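Local coordinates for protein kunitz-type conkunitzin-S1 (Conus striatus, PDB 6Q6C) that blocks voltage-activated potassium channels of the Shaker family as a secreted cone-snail neurotoxin with the Kunitz fold, at residues Cys7-Asp12 / Gly41-Asn46. The protein carries 1 engineered substitution. Residues are numbered along the deposited sequence; the frame is centred on the assembly and turned at random.
Sequences CDLPAD and GGNENN
N43 ND2 reaches across to P10 O at 2.8 Å, nearly straight and in the carbonyl plane. In this Kunitz domain, side-chain amides thus tie segment 7-12, the end of a 3-10 turn running into a loop, to the loop 41-46 between strand 31-37 and helix 50-58. The other end of the same amide is engaged too, which fixes its rotation: the backbone N of N45 donates to N43 OD1 at 3.0 Å, closing an Asx turn, and a water that accepts from D12 N lies 2.8 Å from OD1 and can donate to it. N45 repeats the theme one carbonyl earlier. With CG anti to its own N (chi1 -170°), it sends ND2 to L9 O at 2.9 Å; L9 O lies in the plane of the N45 amide, whereas ND2 is tilted 21° from the carbonyl plane. Its OD1 accepts from Y25 N of strand 20-26. L9 packs past N43, the two side chains sliding by in opposite directions, with L9 CB 3.7 Å from N43 ND2. C7 is tied to helix 50-58 by its disulfide with C57. A second water bridges the segments, accepting from N43 N and N46 ND2, with its oxygen 2.8 Å from D12 O.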
# COMPACT_ATOMS: atom_id res chain seq x y z
N CYS A 7 -8.33 -0.12 0.57
CA CYS A 7 -7.74 1.08 -0.04
C CYS A 7 -7.74 2.25 0.95
O CYS A 7 -6.95 3.20 0.72
CB CYS A 7 -8.52 1.48 -1.28
SG CYS A 7 -8.52 0.16 -2.54
N ASP A 8 -8.56 2.18 2.01
CA ASP A 8 -8.63 3.26 3.04
C ASP A 8 -7.76 2.92 4.24
O ASP A 8 -7.69 3.78 5.11
CB ASP A 8 -10.08 3.50 3.44
CG ASP A 8 -10.92 4.04 2.28
OD1 ASP A 8 -10.37 4.63 1.30
OD2 ASP A 8 -12.09 3.83 2.33
N LEU A 9 -7.06 1.80 4.24
CA LEU A 9 -6.22 1.47 5.40
C LEU A 9 -4.98 2.36 5.41
O LEU A 9 -4.46 2.74 4.37
CB LEU A 9 -5.82 0.00 5.35
CG LEU A 9 -6.94 -1.03 5.54
CD1 LEU A 9 -6.42 -2.40 5.24
CD2 LEU A 9 -7.53 -0.99 6.93
N PRO A 10 -4.43 2.67 6.58
CA PRO A 10 -3.22 3.49 6.67
C PRO A 10 -2.03 2.75 6.09
O PRO A 10 -1.93 1.52 6.18
CB PRO A 10 -3.05 3.74 8.18
CG PRO A 10 -3.81 2.65 8.84
CD PRO A 10 -4.91 2.22 7.89
N ALA A 11 -1.03 3.50 5.62
CA ALA A 11 0.29 2.92 5.35
C ALA A 11 0.79 2.28 6.64
O ALA A 11 0.85 2.97 7.67
CB ALA A 11 1.22 3.97 4.81
N ASP A 12 1.35 1.07 6.56
CA ASP A 12 1.79 0.31 7.75
C ASP A 12 3.12 -0.35 7.45
O ASP A 12 3.17 -1.26 6.65
CB ASP A 12 0.72 -0.69 8.16
CG ASP A 12 0.98 -1.49 9.40
OD1 ASP A 12 2.09 -1.49 9.89
OD2 ASP A 12 -0.03 -2.09 9.89
N GLY A 41 3.82 -8.28 9.05
CA GLY A 41 2.95 -7.55 9.98
C GLY A 41 2.36 -6.29 9.40
O GLY A 41 1.90 -5.37 10.16
N GLY A 42 2.19 -6.26 8.10
CA GLY A 42 1.53 -5.04 7.60
C GLY A 42 0.00 -5.10 7.62
O GLY A 42 -0.66 -5.73 8.44
N ASN A 43 -0.56 -4.39 6.66
CA ASN A 43 -1.98 -4.52 6.32
C ASN A 43 -2.12 -4.67 4.81
O ASN A 43 -1.13 -4.75 4.12
CB ASN A 43 -2.76 -3.42 6.97
CG ASN A 43 -2.54 -2.05 6.35
OD1 ASN A 43 -2.20 -1.93 5.16
ND2 ASN A 43 -2.74 -1.02 7.17
N GLU A 44 -3.34 -4.79 4.35
CA GLU A 44 -3.63 -5.12 2.93
C GLU A 44 -3.38 -3.93 1.99
O GLU A 44 -3.41 -4.14 0.81
CB GLU A 44 -5.05 -5.62 2.85
CG GLU A 44 -5.20 -7.04 3.39
CD GLU A 44 -6.68 -7.35 3.59
OE1 GLU A 44 -7.49 -6.40 3.82
OE2 GLU A 44 -7.02 -8.51 3.51
N ASN A 45 -3.17 -2.71 2.48
CA ASN A 45 -2.91 -1.56 1.60
C ASN A 45 -1.42 -1.55 1.26
O ASN A 45 -0.68 -0.72 1.77
CB ASN A 45 -3.41 -0.27 2.20
CG ASN A 45 -3.37 0.85 1.21
OD1 ASN A 45 -3.00 0.68 0.05
ND2 ASN A 45 -3.71 2.04 1.68
N ASN A 46 -0.99 -2.58 0.56
CA ASN A 46 0.45 -2.91 0.44
C ASN A 46 0.61 -3.65 -0.87
O ASN A 46 0.13 -4.78 -0.96
CB ASN A 46 0.84 -3.72 1.67
CG ASN A 46 2.30 -4.10 1.66
OD1 ASN A 46 2.88 -4.25 0.61
ND2 ASN A 46 2.90 -4.16 2.85
O HOH W 1 1.47 -2.84 5.13
O HOH W 2 0.13 -0.52 4.39